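Local coordinates for GCN5-related N-acetyltransferase:Aminotransferase, class-II (Rhodopseudomonas palustris, PDB 2FIW), which probably transfers an acetyl group from acetyl coenzyme A, which it binds here, to an amine acceptor as a GCN5-related N-acetyltransferase, at residues P8-Y13 with G100-D105; F76-G81 with I85-V90. All blocks are in the same frame, centred on the assembly; numbering follows the deposited sequence.

Interaction 1 of 2, residues P8-Y13 with G100-D105; sequences PALRPY and GTTLID. With ACO (acetyl coenzyme *a), chain C.
Pyrophosphate oxygen O2A of acetyl coenzyme A is gripped twice by Thr101, the neighbour of the Thr102 that meets Pro8 and Leu10 across this contact: Thr101 OG1 donates to O2A at 2.7 Å, and Thr101 N to the same O2A at 2.9 Å. A third bond runs from Gly100 N to O5A of the other phosphate, 2.9 Å long and fairly straight (162°). Neighbouring residues of one helical turn thus face different partners, for Thr102 turns to Pro8 and Leu10, packing against them mainly through carbon. With its CG2 anti to the backbone N, Thr102 presents that methyl to Leu10 CD2 at 3.8 Å, while OG1 (chi1 -59°) folds back to the carbonyl of Asp98. Pro8 meets the same threonine through its ring carbons, CD approaching Thr102 OG1 to 3.2 Å. Leu10 CD2 also reaches Leu103 CD2, 3.8 Å away, and both leucines touch Ala67 of strand 63-69. The first turn of helix 99-112 therefore packs beside Pro8 and Leu10 largely by carbon contacts, while the backbone N-H groups of Gly100 and Thr101, with the Thr101 hydroxyl and probably the helix dipole, hold the negative pyrophosphate.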
# COMPACT_ATOMS: atom_id res chain seq x y z
N PRO A 8 -3.17 10.67 10.85
CA PRO A 8 -4.00 11.27 9.81
C PRO A 8 -5.46 10.80 9.88
O PRO A 8 -5.77 9.76 10.47
CB PRO A 8 -3.33 10.78 8.51
CG PRO A 8 -2.63 9.55 8.88
CD PRO A 8 -2.23 9.67 10.32
N ALA A 9 -6.35 11.60 9.30
CA ALA A 9 -7.73 11.21 9.06
C ALA A 9 -7.75 10.19 7.93
O ALA A 9 -6.95 10.26 6.99
CB ALA A 9 -8.54 12.41 8.69
N LEU A 10 -8.67 9.24 8.04
CA LEU A 10 -8.85 8.20 7.03
C LEU A 10 -10.31 8.23 6.57
O LEU A 10 -11.22 8.40 7.39
CB LEU A 10 -8.51 6.82 7.59
CG LEU A 10 -7.17 6.56 8.28
CD1 LEU A 10 -7.06 5.08 8.68
CD2 LEU A 10 -5.99 6.94 7.41
N ARG A 11 -10.52 8.10 5.27
CA ARG A 11 -11.87 8.01 4.73
C ARG A 11 -11.89 7.03 3.57
O ARG A 11 -10.87 6.87 2.88
CB ARG A 11 -12.35 9.39 4.27
CG ARG A 11 -11.41 10.06 3.28
CD ARG A 11 -12.00 11.33 2.75
NE ARG A 11 -11.22 11.86 1.64
CZ ARG A 11 -11.32 11.46 0.37
NH1 ARG A 11 -12.15 10.49 0.01
NH2 ARG A 11 -10.53 12.04 -0.53
N PRO A 12 -13.04 6.36 3.34
CA PRO A 12 -13.14 5.45 2.20
C PRO A 12 -12.91 6.13 0.84
O PRO A 12 -13.12 7.34 0.68
CB PRO A 12 -14.57 4.92 2.31
CG PRO A 12 -14.86 5.01 3.76
CD PRO A 12 -14.29 6.34 4.12
N TYR A 13 -12.42 5.33 -0.10
CA TYR A 13 -12.13 5.77 -1.44
C TYR A 13 -13.42 6.06 -2.22
O TYR A 13 -14.35 5.26 -2.25
CB TYR A 13 -11.31 4.68 -2.14
CG TYR A 13 -11.19 4.83 -3.65
CD1 TYR A 13 -11.92 3.99 -4.51
CD2 TYR A 13 -10.38 5.83 -4.22
CE1 TYR A 13 -11.83 4.12 -5.88
CE2 TYR A 13 -10.29 5.96 -5.59
CZ TYR A 13 -11.00 5.10 -6.41
OH TYR A 13 -10.91 5.21 -7.76
N GLY A 100 1.54 5.45 6.80
CA GLY A 100 1.51 4.00 6.53
C GLY A 100 0.96 3.18 7.68
O GLY A 100 0.08 2.32 7.48
N THR A 101 1.47 3.43 8.88
CA THR A 101 1.03 2.75 10.11
C THR A 101 -0.46 2.93 10.42
O THR A 101 -1.16 1.98 10.71
CB THR A 101 1.90 3.19 11.33
OG1 THR A 101 3.26 2.81 11.10
CG2 THR A 101 1.41 2.58 12.64
N THR A 102 -0.93 4.16 10.34
CA THR A 102 -2.34 4.49 10.51
C THR A 102 -3.20 3.71 9.51
O THR A 102 -4.18 3.10 9.88
CB THR A 102 -2.56 6.03 10.38
OG1 THR A 102 -1.78 6.70 11.38
CG2 THR A 102 -4.02 6.41 10.56
N LEU A 103 -2.79 3.72 8.24
CA LEU A 103 -3.52 3.02 7.20
C LEU A 103 -3.60 1.53 7.46
O LEU A 103 -4.68 0.94 7.37
CB LEU A 103 -2.88 3.27 5.83
CG LEU A 103 -3.20 4.57 5.11
CD1 LEU A 103 -2.24 4.70 3.94
CD2 LEU A 103 -4.71 4.64 4.68
N ILE A 104 -2.46 0.92 7.80
CA ILE A 104 -2.39 -0.53 8.01
C ILE A 104 -3.14 -0.98 9.27
O ILE A 104 -3.81 -1.99 9.24
CB ILE A 104 -0.94 -1.08 7.94
CG1 ILE A 104 -0.37 -0.85 6.55
CG2 ILE A 104 -0.90 -2.57 8.23
CD1 ILE A 104 -1.33 -1.17 5.40
N ASP A 105 -3.03 -0.22 10.36
CA ASP A 105 -3.87 -0.46 11.54
C ASP A 105 -5.37 -0.51 11.18
O ASP A 105 -6.11 -1.37 11.66
CB ASP A 105 -3.64 0.65 12.58
CG ASP A 105 -2.26 0.58 13.25
OD1 ASP A 105 -1.55 -0.46 13.15
OD2 ASP A 105 -1.88 1.60 13.89
N1A ACO C . 10.78 10.01 13.37
C2A ACO C . 11.47 8.92 12.96
N3A ACO C . 10.85 7.89 12.36
C4A ACO C . 9.50 7.88 12.13
C5A ACO C . 8.72 8.95 12.53
C6A ACO C . 9.43 10.09 13.19
N6A ACO C . 8.75 11.19 13.61
N7A ACO C . 7.44 8.68 12.19
C8A ACO C . 7.43 7.46 11.60
N9A ACO C . 8.68 6.98 11.57
C1B ACO C . 9.17 5.69 11.02
C2B ACO C . 8.52 4.45 11.60
O2B ACO C . 9.15 4.07 12.83
C3B ACO C . 8.78 3.43 10.50
O3B ACO C . 9.97 2.68 10.75
P3B ACO C . 10.20 1.19 10.14
O7A ACO C . 10.53 1.35 8.66
O8A ACO C . 8.88 0.48 10.36
O9A ACO C . 11.34 0.67 10.98
C4B ACO C . 8.93 4.24 9.21
O4B ACO C . 9.00 5.62 9.60
C5B ACO C . 7.75 4.06 8.26
O5B ACO C . 6.54 4.20 9.01
P1A ACO C . 5.30 5.11 8.53
O1A ACO C . 5.69 6.57 8.61
O2A ACO C . 4.12 4.59 9.31
O3A ACO C . 5.16 4.64 7.00
P2A ACO C . 5.16 5.62 5.75
O4A ACO C . 6.56 6.15 5.58
O5A ACO C . 4.02 6.58 5.92
O6A ACO C . 4.81 4.65 4.51
CBP ACO C . 5.34 2.84 2.88
CCP ACO C . 5.31 3.31 4.34
CDP ACO C . 6.04 1.49 2.85
CEP ACO C . 3.93 2.71 2.34
CAP ACO C . 6.08 3.86 1.98
OAP ACO C . 7.49 3.90 2.27
C9P ACO C . 5.86 3.76 0.47
O9P ACO C . 4.85 4.41 -0.10
N8P ACO C . 6.66 3.09 -0.24
C7P ACO C . 6.69 2.89 -1.70
C6P ACO C . 5.55 2.03 -2.24
C5P ACO C . 5.63 0.67 -1.61
O5P ACO C . 6.70 0.09 -1.50
N4P ACO C . 4.48 0.16 -1.19
C3P ACO C . 4.32 -1.12 -0.53
C2P ACO C . 4.18 -2.18 -1.61
S1P ACO C . 3.49 -3.55 -0.78
C ACO C . 1.89 -3.57 -1.24
O ACO C . 1.35 -2.55 -1.64
CH3 ACO C . 1.23 -4.71 -1.17

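Interaction 2 of 2, residues F76-G81 with I85-V90; sequences FASLKG and IDMLYV. With ACO (acetyl coenzyme *a), chain C.
Strands 76-80 and 85-90 run antiparallel (178°), with a classic beta bulge that sets Asp86 and Met87 opposite Ser78. The carbonyl O of Ser78 takes a 2.7 Å bond from Asp86 N and a weak one from Met87 N; beyond the bulge Phe76 and Tyr89 form a regular hydrogen-bonded pair. Phe76 adopts the crowded position, CG between its backbone N and carbonyl carbon (chi1 77°), which swings the ring alongside the neighbouring strand. There its CE1 touches Tyr89 CB at 3.6 Å. The two rings tilt by only 26° but are strongly offset, centroids 5.6 Å distant, with little overlap. Selenomethionine Met87 makes a Met-aromatic contact, SE at the ring edge 5.4 Å from the Phe76 centroid, its methyl CE near the ring plane. Tyr89 CD1 lies 3.6 Å from C6P of acetyl coenzyme A, and the Tyr89 hydroxyl is hydrogen-bonded to Trp45 NE1. With an alanine in place of Tyr89, a gap is likely to open between Phe76 and the pantetheine arm, and Trp45 would lose this partner. The cofactor adds to the sheet by backbone bonds, N4P to Leu88 O (2.8 Å) and Val90 N to O9P (3.0 Å), the bulged strand and strand-like pantetheine characteristic of the GNAT fold.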
# COMPACT_ATOMS: atom_id res chain seq x y z
N PHE A 76 -2.79 5.97 0.61
CA PHE A 76 -3.94 5.08 0.57
C PHE A 76 -3.53 3.60 0.76
O PHE A 76 -2.35 3.22 0.57
CB PHE A 76 -4.77 5.27 -0.73
CG PHE A 76 -4.14 4.62 -1.94
CD1 PHE A 76 -3.09 5.26 -2.62
CD2 PHE A 76 -4.56 3.36 -2.37
CE1 PHE A 76 -2.50 4.65 -3.73
CE2 PHE A 76 -3.98 2.75 -3.47
CZ PHE A 76 -2.95 3.40 -4.16
N ALA A 77 -4.49 2.79 1.17
CA ALA A 77 -4.24 1.36 1.29
C ALA A 77 -5.51 0.60 0.96
O ALA A 77 -6.61 1.15 1.03
CB ALA A 77 -3.72 1.00 2.69
N SER A 78 -5.35 -0.67 0.59
CA SER A 78 -6.45 -1.45 0.06
C SER A 78 -6.43 -2.87 0.56
O SER A 78 -5.43 -3.59 0.43
CB SER A 78 -6.41 -1.43 -1.46
OG SER A 78 -7.70 -1.57 -2.01
N LEU A 79 -7.54 -3.27 1.15
CA LEU A 79 -7.72 -4.65 1.56
C LEU A 79 -8.50 -5.39 0.47
O LEU A 79 -9.56 -4.94 0.03
CB LEU A 79 -8.45 -4.71 2.90
CG LEU A 79 -8.71 -6.11 3.46
CD1 LEU A 79 -7.48 -6.61 4.20
CD2 LEU A 79 -9.91 -6.03 4.40
N LYS A 80 -7.94 -6.51 0.01
CA LYS A 80 -8.64 -7.42 -0.90
C LYS A 80 -9.16 -8.58 -0.08
O LYS A 80 -8.45 -9.12 0.78
CB LYS A 80 -7.71 -7.93 -2.00
CG LYS A 80 -8.38 -8.93 -2.95
CD LYS A 80 -7.57 -9.17 -4.21
CE LYS A 80 -8.16 -10.34 -5.00
NZ LYS A 80 -8.27 -10.04 -6.47
N GLY A 81 -10.41 -8.95 -0.34
CA GLY A 81 -11.03 -10.12 0.28
C GLY A 81 -10.99 -9.99 1.79
O GLY A 81 -10.92 -8.86 2.30
N ILE A 85 -3.65 -7.59 2.28
CA ILE A 85 -3.23 -6.21 2.09
C ILE A 85 -2.75 -6.09 0.66
O ILE A 85 -1.64 -6.49 0.33
CB ILE A 85 -2.12 -5.79 3.07
CG1 ILE A 85 -2.65 -5.85 4.52
CG2 ILE A 85 -1.57 -4.39 2.71
CD1 ILE A 85 -1.76 -5.17 5.51
N ASP A 86 -3.62 -5.55 -0.19
CA ASP A 86 -3.37 -5.48 -1.62
C ASP A 86 -2.49 -4.30 -2.02
O ASP A 86 -1.69 -4.41 -2.94
CB ASP A 86 -4.70 -5.43 -2.37
CG ASP A 86 -4.54 -5.67 -3.87
OD1 ASP A 86 -3.91 -6.68 -4.25
OD2 ASP A 86 -5.04 -4.85 -4.66
N MSE A 87 -2.64 -3.18 -1.32
CA MSE A 87 -1.98 -1.93 -1.67
C MSE A 87 -1.72 -1.07 -0.45
O MSE A 87 -2.54 -1.00 0.47
CB MSE A 87 -2.82 -1.14 -2.68
CG MSE A 87 -3.05 -1.90 -3.97
SE MSE A 87 -3.92 -0.85 -5.31
CE MSE A 87 -5.57 -0.75 -4.54
N LEU A 88 -0.55 -0.42 -0.46
CA LEU A 88 -0.12 0.53 0.56
C LEU A 88 0.82 1.51 -0.13
O LEU A 88 1.92 1.12 -0.52
CB LEU A 88 0.65 -0.17 1.68
CG LEU A 88 0.66 0.46 3.09
CD1 LEU A 88 1.96 0.17 3.82
CD2 LEU A 88 0.29 1.94 3.20
N TYR A 89 0.40 2.75 -0.29
CA TYR A 89 1.19 3.77 -1.00
C TYR A 89 1.03 5.12 -0.32
O TYR A 89 -0.06 5.69 -0.29
CB TYR A 89 0.82 3.83 -2.50
CG TYR A 89 1.08 2.54 -3.20
CD1 TYR A 89 2.34 2.27 -3.77
CD2 TYR A 89 0.09 1.55 -3.27
CE1 TYR A 89 2.60 1.04 -4.39
CE2 TYR A 89 0.34 0.31 -3.90
CZ TYR A 89 1.60 0.07 -4.46
OH TYR A 89 1.87 -1.15 -5.07
N VAL A 90 2.12 5.61 0.25
CA VAL A 90 2.17 6.95 0.83
C VAL A 90 2.92 7.86 -0.13
O VAL A 90 3.92 7.44 -0.70
CB VAL A 90 2.88 6.92 2.22
CG1 VAL A 90 2.97 8.35 2.85
CG2 VAL A 90 2.16 5.93 3.15
N1A ACO C . 10.78 10.01 13.37
C2A ACO C . 11.47 8.92 12.96
N3A ACO C . 10.85 7.89 12.36
C4A ACO C . 9.50 7.88 12.13
C5A ACO C . 8.72 8.95 12.53
C6A ACO C . 9.43 10.09 13.19
N6A ACO C . 8.75 11.19 13.61
N7A ACO C . 7.44 8.68 12.19
C8A ACO C . 7.43 7.46 11.60
N9A ACO C . 8.68 6.98 11.57
C1B ACO C . 9.17 5.69 11.02
C2B ACO C . 8.52 4.45 11.60
O2B ACO C . 9.15 4.07 12.83
C3B ACO C . 8.78 3.43 10.50
O3B ACO C . 9.97 2.68 10.75
P3B ACO C . 10.20 1.19 10.14
O7A ACO C . 10.53 1.35 8.66
O8A ACO C . 8.88 0.48 10.36
O9A ACO C . 11.34 0.67 10.98
C4B ACO C . 8.93 4.24 9.21
O4B ACO C . 9.00 5.62 9.60
C5B ACO C . 7.75 4.06 8.26
O5B ACO C . 6.54 4.20 9.01
P1A ACO C . 5.30 5.11 8.53
O1A ACO C . 5.69 6.57 8.61
O2A ACO C . 4.12 4.59 9.31
O3A ACO C . 5.16 4.64 7.00
P2A ACO C . 5.16 5.62 5.75
O4A ACO C . 6.56 6.15 5.58
O5A ACO C . 4.02 6.58 5.92
O6A ACO C . 4.81 4.65 4.51
CBP ACO C . 5.34 2.84 2.88
CCP ACO C . 5.31 3.31 4.34
CDP ACO C . 6.04 1.49 2.85
CEP ACO C . 3.93 2.71 2.34
CAP ACO C . 6.08 3.86 1.98
OAP ACO C . 7.49 3.90 2.27
C9P ACO C . 5.86 3.76 0.47
O9P ACO C . 4.85 4.41 -0.10
N8P ACO C . 6.66 3.09 -0.24
C7P ACO C . 6.69 2.89 -1.70
C6P ACO C . 5.55 2.03 -2.24
C5P ACO C . 5.63 0.67 -1.61
O5P ACO C . 6.70 0.09 -1.50
N4P ACO C . 4.48 0.16 -1.19
C3P ACO C . 4.32 -1.12 -0.53
C2P ACO C . 4.18 -2.18 -1.61
S1P ACO C . 3.49 -3.55 -0.78
C ACO C . 1.89 -3.57 -1.24
O ACO C . 1.35 -2.55 -1.64
CH3 ACO C . 1.23 -4.71 -1.17

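Two contacts whose centres lie 10 Å apart here share one ligand, each contributing mainly to a different part of it. The helix segment of interaction 1 holds the pyrophosphate; strand 85-90 of interaction 2 lines the pantetheine arm and the acetyl group. Because a short loop joins that strand to the helix, the two sites adjoin: Gly100 N is 3.7 Å from Val90 CG2. Further along, the helix lies on the hairpin, Ile104 CD1 meeting Leu88 CG at 3.5 Å and Leu103 CD1 reaching the carbonyl carbon of Phe76 at 3.6 Å. Leu103 therefore packs against both Leu10 and the hairpin, joining the edge strand to the centre of the sheet beside the cofactor cleft.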